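Local coordinates for putative N-acetylneuraminate lyase ([Ruminococcus] gnavus ATCC 29149, PDB 6RB7), which is of the dihydrodipicolinate synthetase family, a group of beta/alpha-barrel proteins, and assembles as four chains, at residues A44-C48 with V60-T64; N286-K292 with L303-R307; I207-K211 with I234-G238. All coordinates share one frame; numbering follows the deposited sequence.

Contact 1 (A44-C48 with V60-T64)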
loop_
_atom_site.group_PDB
_atom_site.type_symbol
_atom_site.label_atom_id
_atom_site.label_comp_id
_atom_site.label_asym_id
_atom_site.label_seq_id
_atom_site.Cartn_x
_atom_site.Cartn_y
_atom_site.Cartn_z
ATOM N N ALA A 44 22.849 1.372 16.392
ATOM C CA ALA A 44 23.409 1.102 15.059
ATOM C C ALA A 44 24.700 1.887 14.903
ATOM O O ALA A 44 24.769 3.082 15.191
ATOM C CB ALA A 44 22.435 1.454 13.979
ATOM N N PHE A 45 25.727 1.196 14.479
ATOM C CA PHE A 45 27.052 1.759 14.205
ATOM C C PHE A 45 27.042 2.446 12.851
ATOM O O PHE A 45 26.584 1.861 11.852
ATOM C CB PHE A 45 28.065 0.631 14.234
ATOM C CG PHE A 45 29.504 1.078 14.375
ATOM C CD1 PHE A 45 30.025 1.305 15.635
ATOM C CD2 PHE A 45 30.307 1.223 13.264
ATOM C CE1 PHE A 45 31.338 1.710 15.764
ATOM C CE2 PHE A 45 31.621 1.633 13.394
ATOM C CZ PHE A 45 32.139 1.883 14.660
ATOM N N TYR A 46 27.511 3.682 12.776
ATOM C CA TYR A 46 27.503 4.442 11.507
ATOM C C TYR A 46 28.686 4.047 10.619
ATOM O O TYR A 46 29.726 3.538 11.092
ATOM C CB TYR A 46 27.523 5.947 11.786
ATOM C CG TYR A 46 26.420 6.400 12.701
ATOM C CD1 TYR A 46 25.106 6.049 12.439
ATOM C CD2 TYR A 46 26.678 7.089 13.878
ATOM C CE1 TYR A 46 24.082 6.429 13.289
ATOM C CE2 TYR A 46 25.666 7.501 14.712
ATOM C CZ TYR A 46 24.355 7.149 14.437
ATOM O OH TYR A 46 23.327 7.562 15.264
ATOM N N ALA A 47 28.513 4.297 9.324
ATOM C CA ALA A 47 29.615 4.224 8.336
ATOM C C ALA A 47 30.613 5.331 8.619
ATOM O O ALA A 47 30.222 6.495 8.652
ATOM C CB ALA A 47 29.113 4.268 6.924
ATOM N N CYS A 48 31.884 4.977 8.792
ATOM C CA CYS A 48 32.966 5.943 9.087
ATOM C C CYS A 48 33.899 5.980 7.883
ATOM O O CYS A 48 34.596 4.956 7.608
ATOM C CB CYS A 48 33.729 5.513 10.321
ATOM S SG CYS A 48 32.713 5.454 11.816
ATOM N N VAL A 60 36.536 4.275 12.327
ATOM C CA VAL A 60 35.773 3.149 12.935
ATOM C C VAL A 60 36.236 2.952 14.386
ATOM O O VAL A 60 35.405 2.797 15.300
ATOM C CB VAL A 60 35.904 1.862 12.109
ATOM C CG1 VAL A 60 35.316 0.671 12.870
ATOM C CG2 VAL A 60 35.309 1.978 10.725
ATOM N N GLN A 61 37.556 2.955 14.628
ATOM C CA GLN A 61 38.041 2.737 15.997
ATOM C C GLN A 61 37.564 3.886 16.894
ATOM O O GLN A 61 37.155 3.614 18.024
ATOM C CB GLN A 61 39.560 2.573 15.986
ATOM C CG GLN A 61 40.019 1.329 15.295
ATOM C CD GLN A 61 41.522 1.186 15.345
ATOM O OE1 GLN A 61 42.189 1.821 16.187
ATOM N NE2 GLN A 61 42.052 0.417 14.403
ATOM N N GLY A 62 37.572 5.113 16.382
ATOM C CA GLY A 62 37.107 6.298 17.123
ATOM C C GLY A 62 35.662 6.139 17.565
ATOM O O GLY A 62 35.309 6.388 18.728
ATOM N N LEU A 63 34.806 5.754 16.614
ATOM C CA LEU A 63 33.376 5.615 16.946
ATOM C C LEU A 63 33.146 4.442 17.906
ATOM O O LEU A 63 32.290 4.547 18.798
ATOM C CB LEU A 63 32.554 5.484 15.661
ATOM C CG LEU A 63 31.045 5.477 15.887
ATOM C CD1 LEU A 63 30.542 6.782 16.480
ATOM C CD2 LEU A 63 30.324 5.182 14.588
ATOM N N THR A 64 33.927 3.385 17.807
ATOM C CA THR A 64 33.785 2.229 18.724
ATOM C C THR A 64 34.149 2.679 20.147
ATOM O O THR A 64 33.430 2.380 21.093
ATOM C CB THR A 64 34.638 1.044 18.280
ATOM O OG1 THR A 64 34.400 0.734 16.909
ATOM C CG2 THR A 64 34.413 -0.151 19.166
#
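Val60 opens the contact by laying CG1 against the Phe45 ring and CG2 against Cys48, so that loop 44-48, which follows the first strand of the beta/alpha barrel (41-43), packs on helix 57-70. Its two methyls divide the work: CG1, anti to the backbone N (chi1 170°), reaches Phe45 CZ at 3.8 Å, while CG2 lies 3.9 Å from Cys48 CB. The carbonyl of Val60 also takes part, its O sitting at the edge of the Phe45 ring, in the ring plane, 3.5 Å from CZ.

One turn on, Leu63 drives its side chain into the loop, coming from the direction opposite to Phe45. Leu63 CD2 stands over the centre of one face of the Phe45 ring, 3.7 Å from its centroid and only 10° off the ring normal, a CH-pi contact. The same methyl meets Cys48 SG at 3.7 Å and also touches Tyr46 CB, while the hydroxyl of Tyr46 is bonded farther away to the carbonyl of Gly242. Helix 89-103 also packs on Val60 and Thr64.

Thr64 finishes the helical turn. Val60 O accepts from both its backbone N and its hydroxyl, so two bonds grip one carbonyl beside the aromatic ring. Thr64 OG1 donates to Val60 O over 2.8 Å from above the carbonyl plane and approaches Phe45 CZ obliquely at 3.4 Å.

Contact 2 (N286-K292 with L303-R307); sequences NMYAVIK and LGAVR
With CG beside its backbone N (chi1 -68°) and the chain extended from there on, Lys292 passes Leu303 and carries its ammonium to Ala305; Val306, with CG1 likewise beside the backbone N (chi1 -72°), turns that methyl onto the helix. The lysine stem packs as it goes: CG lies against Leu303, at least in one of that residue's two conformers, and Lys292 CD passes 3.4 Å from Gly304 O. At the end Lys292 NZ donates to Ala305 O over 2.8 Å, tilted 29° from the carbonyl plane. Val306 CG1 comes down on the first turn of helix 287-299, 3.4 Å from Ala289 N and 3.9 Å from Ala289 CB. Asn286 N-caps that turn, its OD1 accepting from Tyr288 N at 2.9 Å. A water joins the backbones at the other end, donating to Lys292 O and accepting from Leu303 N.

The returning loop is thus held to helix 287-299, one of the helices after the last barrel strand, chiefly through the Lys292 side chain and a Val306 methyl, with a bridging water. Lys292 NZ also bonds Ala47 O and forms a salt bridge with Glu83. Two carbonyls and a carboxylate around one buried amine would be expected to favour its protonated form, with the glutamate balancing the charge.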
loop_
_atom_site.group_PDB
_atom_site.type_symbol
_atom_site.label_atom_id
_atom_site.label_comp_id
_atom_site.label_asym_id
_atom_site.label_seq_id
_atom_site.Cartn_x
_atom_site.Cartn_y
_atom_site.Cartn_z
ATOM N N ASN A 286 20.674 13.805 4.020
ATOM C CA ASN A 286 20.209 12.568 4.679
ATOM C C ASN A 286 20.362 12.701 6.199
ATOM O O ASN A 286 21.314 13.312 6.709
ATOM C CB ASN A 286 21.008 11.403 4.122
ATOM C CG ASN A 286 20.611 10.083 4.746
ATOM O OD1 ASN A 286 21.319 9.617 5.657
ATOM N ND2 ASN A 286 19.527 9.504 4.236
ATOM N N MET A 287 19.452 12.063 6.928
ATOM C CA MET A 287 19.493 12.083 8.412
ATOM C C MET A 287 20.855 11.620 8.935
ATOM O O MET A 287 21.335 12.183 9.928
ATOM C CB MET A 287 18.406 11.222 9.034
ATOM C CG MET A 287 18.272 11.484 10.555
ATOM S SD MET A 287 17.318 10.167 11.344
ATOM C CE MET A 287 18.471 8.821 11.122
ATOM N N TYR A 288 21.485 10.593 8.351
ATOM C CA TYR A 288 22.795 10.111 8.838
ATOM C C TYR A 288 23.866 11.183 8.574
ATOM O O TYR A 288 24.814 11.239 9.348
ATOM C CB TYR A 288 23.113 8.709 8.329
ATOM C CG TYR A 288 22.103 7.715 8.839
ATOM C CD1 TYR A 288 22.049 7.391 10.185
ATOM C CD2 TYR A 288 21.135 7.189 8.010
ATOM C CE1 TYR A 288 21.087 6.541 10.694
ATOM C CE2 TYR A 288 20.151 6.347 8.514
ATOM C CZ TYR A 288 20.104 6.057 9.868
ATOM O OH TYR A 288 19.154 5.191 10.374
ATOM N N ALA A 289 23.719 11.954 7.502
ATOM C CA ALA A 289 24.666 13.087 7.234
ATOM C C ALA A 289 24.510 14.119 8.357
ATOM O O ALA A 289 25.537 14.683 8.818
ATOM C CB ALA A 289 24.403 13.685 5.891
ATOM N N VAL A 290 23.268 14.394 8.774
ATOM C CA VAL A 290 23.012 15.323 9.900
ATOM C C VAL A 290 23.674 14.763 11.150
ATOM O O VAL A 290 24.360 15.486 11.850
ATOM C CB VAL A 290 21.503 15.561 10.108
ATOM C CG1 VAL A 290 21.237 16.311 11.386
ATOM C CG2 VAL A 290 20.889 16.217 8.904
ATOM N N ILE A 291 23.478 13.467 11.446
ATOM C CA ILE A 291 24.054 12.894 12.690
ATOM C C ILE A 291 25.584 12.974 12.661
ATOM O O ILE A 291 26.170 13.340 13.669
ATOM C CB ILE A 291 23.550 11.435 12.898
ATOM C CG1 ILE A 291 22.054 11.446 13.238
ATOM C CG2 ILE A 291 24.354 10.761 13.992
ATOM C CD1 ILE A 291 21.439 10.067 13.275
ATOM N N LYS A 292 26.230 12.668 11.528
ATOM C CA LYS A 292 27.710 12.734 11.510
ATOM C C LYS A 292 28.151 14.173 11.767
ATOM O O LYS A 292 29.143 14.359 12.466
ATOM C CB LYS A 292 28.210 12.205 10.174
ATOM C CG LYS A 292 27.965 10.716 10.010
ATOM C CD LYS A 292 28.458 10.137 8.693
ATOM C CE LYS A 292 27.859 8.761 8.432
ATOM N NZ LYS A 292 28.495 8.138 7.259
ATOM N N LEU A 303 33.542 11.461 11.041
ATOM C CA LEU A 303 32.975 10.192 10.507
ATOM C C LEU A 303 32.875 10.265 8.986
ATOM O O LEU A 303 32.410 9.288 8.373
ATOM C CB LEU A 303 31.576 9.913 11.065
ATOM C CG LEU A 303 31.483 9.389 12.493
ATOM C CD1 LEU A 303 31.658 10.541 13.464
ATOM C CD2 LEU A 303 30.130 8.701 12.702
ATOM N N GLY A 304 33.223 11.396 8.388
ATOM C CA GLY A 304 33.078 11.543 6.933
ATOM C C GLY A 304 31.643 11.835 6.538
ATOM O O GLY A 304 30.819 12.217 7.367
ATOM N N ALA A 305 31.419 11.729 5.257
ATOM C CA ALA A 305 30.153 12.095 4.592
ATOM C C ALA A 305 29.246 10.864 4.627
ATOM O O ALA A 305 29.542 9.877 5.318
ATOM C CB ALA A 305 30.464 12.471 3.166
ATOM N N VAL A 306 28.156 10.925 3.899
ATOM C CA VAL A 306 27.356 9.719 3.612
ATOM C C VAL A 306 27.654 9.295 2.177
ATOM O O VAL A 306 28.030 10.133 1.324
ATOM C CB VAL A 306 25.840 9.930 3.815
ATOM C CG1 VAL A 306 25.515 10.045 5.292
ATOM C CG2 VAL A 306 25.289 11.081 3.014
ATOM N N ARG A 307 27.511 8.003 1.918
ATOM C CA ARG A 307 27.854 7.471 0.574
ATOM C C ARG A 307 26.704 7.708 -0.398
ATOM O O ARG A 307 25.548 7.370 -0.100
ATOM C CB ARG A 307 28.227 6.000 0.663
ATOM C CG ARG A 307 28.633 5.422 -0.687
ATOM C CD ARG A 307 29.352 4.092 -0.558
ATOM N NE ARG A 307 30.711 4.321 -0.073
ATOM C CZ ARG A 307 31.564 3.320 0.119
ATOM N NH1 ARG A 307 31.162 2.076 -0.052
ATOM N NH2 ARG A 307 32.799 3.568 0.540
HETATM O O HOH W 1 31.733 13.674 11.811
#

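Contact 3 (I207-K211 with I234-G238)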
loop_
_atom_site.group_PDB
_atom_site.type_symbol
_atom_site.label_atom_id
_atom_site.label_comp_id
_atom_site.label_asym_id
_atom_site.label_seq_id
_atom_site.Cartn_x
_atom_site.Cartn_y
_atom_site.Cartn_z
ATOM N N ILE A 207 5.656 -6.667 17.691
ATOM C CA ILE A 207 6.544 -7.019 18.821
ATOM C C ILE A 207 5.816 -7.991 19.754
ATOM O O ILE A 207 6.345 -9.053 20.101
ATOM C CB ILE A 207 7.040 -5.755 19.531
ATOM C CG1 ILE A 207 7.974 -4.988 18.608
ATOM C CG2 ILE A 207 7.702 -6.123 20.849
ATOM C CD1 ILE A 207 8.380 -3.625 19.133
ATOM N N GLN A 208 4.598 -7.624 20.154
ATOM C CA GLN A 208 3.792 -8.444 21.073
ATOM C C GLN A 208 3.567 -9.827 20.500
ATOM O O GLN A 208 3.671 -10.831 21.227
ATOM C CB GLN A 208 2.471 -7.695 21.339
ATOM C CG GLN A 208 1.626 -8.351 22.406
ATOM C CD GLN A 208 0.796 -9.517 21.938
ATOM O OE1 GLN A 208 0.217 -9.525 20.828
ATOM N NE2 GLN A 208 0.670 -10.508 22.820
ATOM N N MET A 209 3.224 -9.933 19.213
ATOM C CA MET A 209 2.880 -11.245 18.617
ATOM C C MET A 209 4.158 -12.086 18.523
ATOM O O MET A 209 4.078 -13.311 18.777
ATOM C CB MET A 209 2.201 -11.072 17.264
ATOM C CG MET A 209 0.806 -10.492 17.457
ATOM S SD MET A 209 -0.131 -10.414 15.925
ATOM C CE MET A 209 0.909 -9.391 14.896
ATOM N N PHE A 210 5.260 -11.501 18.103
ATOM C CA PHE A 210 6.525 -12.276 17.980
ATOM C C PHE A 210 6.913 -12.790 19.385
ATOM O O PHE A 210 7.319 -13.957 19.540
ATOM C CB PHE A 210 7.647 -11.449 17.380
ATOM C CG PHE A 210 7.530 -11.098 15.928
ATOM C CD1 PHE A 210 7.029 -11.995 15.005
ATOM C CD2 PHE A 210 7.945 -9.861 15.483
ATOM C CE1 PHE A 210 6.939 -11.647 13.670
ATOM C CE2 PHE A 210 7.903 -9.546 14.137
ATOM C CZ PHE A 210 7.341 -10.397 13.253
ATOM N N LYS A 211 6.835 -11.938 20.394
ATOM C CA LYS A 211 7.255 -12.280 21.782
ATOM C C LYS A 211 6.309 -13.345 22.336
ATOM O O LYS A 211 6.755 -14.303 22.963
ATOM C CB LYS A 211 7.383 -11.033 22.655
ATOM C CG LYS A 211 7.850 -11.333 24.081
ATOM C CD LYS A 211 9.214 -12.044 24.121
ATOM C CE LYS A 211 9.762 -12.122 25.526
ATOM N NZ LYS A 211 10.984 -12.946 25.569
ATOM N N ILE A 234 5.762 -3.403 25.796
ATOM C CA ILE A 234 4.879 -4.482 25.309
ATOM C C ILE A 234 5.686 -5.756 25.070
ATOM O O ILE A 234 5.050 -6.759 24.725
ATOM C CB ILE A 234 4.067 -4.039 24.081
ATOM C CG1 ILE A 234 2.730 -4.792 24.020
ATOM C CG2 ILE A 234 4.894 -4.197 22.813
ATOM C CD1 ILE A 234 1.804 -4.252 22.925
ATOM N N GLY A 235 6.987 -5.746 25.309
ATOM C CA GLY A 235 7.741 -7.012 25.344
ATOM C C GLY A 235 9.087 -7.024 24.646
ATOM O O GLY A 235 9.741 -8.083 24.694
ATOM N N ALA A 236 9.514 -5.940 24.019
ATOM C CA ALA A 236 10.874 -5.877 23.466
ATOM C C ALA A 236 11.832 -5.652 24.637
ATOM O O ALA A 236 11.759 -4.609 25.275
ATOM C CB ALA A 236 11.016 -4.759 22.448
ATOM N N GLU A 237 12.769 -6.546 24.878
ATOM C CA GLU A 237 13.763 -6.381 25.962
ATOM C C GLU A 237 15.067 -5.789 25.419
ATOM O O GLU A 237 15.924 -5.431 26.200
ATOM C CB GLU A 237 14.037 -7.752 26.579
ATOM C CG GLU A 237 12.792 -8.333 27.266
ATOM C CD GLU A 237 12.887 -9.878 27.317
ATOM O OE1 GLU A 237 12.907 -10.692 26.203
ATOM O OE2 GLU A 237 12.985 -10.305 28.485
ATOM N N GLY A 238 15.192 -5.700 24.112
ATOM C CA GLY A 238 16.327 -5.014 23.469
ATOM C C GLY A 238 15.859 -3.865 22.607
ATOM O O GLY A 238 14.663 -3.677 22.408
HETATM O O HOH W 2 11.674 -12.958 28.345
#
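Lys211 and Glu237 meet at about a right angle, pairing helix 204-214 with the turn that leads from helix 228-234 into strand 238-241, the last strand of the beta/alpha barrel. The lysine chain bends at chi2 (59°), its CG and CD lying beside Gly235 O, and Lys211 NZ then reaches Glu237 OE1 at 3.0 Å in a salt bridge. NZ meets OE1 from above the Glu237 carboxylate plane, 44° out of it. Tyr218 O and Gly215 O are further acceptors near the ammonium.

On the apolar side, Ile207 points CG2 into the turn, 3.9 Å from Ile234 CG2 and 3.7 Å from Ala236 N. Gln208 crosses Ile234 at a slant: its CB lies 3.8 Å from Ile234 CD1, and its OE1 accepts from Tyr278 and Asn274 of the third subunit. Between Ile234 and Ala236, Gly235, with positive phi, ends helix 228-234 in a Schellman motif. One water closes a ring beside the salt bridge, accepting from Lys211 NZ at 2.9 Å and donating to Glu237 OE2 at 3.0 Å.

In the fold
From the N terminus, the chain leaves the first barrel strand and contact 1 closes the short loop into helix 57-70. Contact 3 comes next: the turn after helix 228-234 returns to helix 204-214, with strand 219-222 and helix 228-234 in the intervening chain. Contact 2 closes last, folding the loop after helix 287-299 onto the start of that helix. All three follow in series; none nests or crosses. Contacts 1 and 2 lie on the same side of the chain's centre and touch, Tyr46 packing on Tyr288 and Ile291, so the first loop is joined to helix 287-299. Contact 3 lies on the opposite side, about 28 Å from contact 1 centre to centre, beside the third subunit.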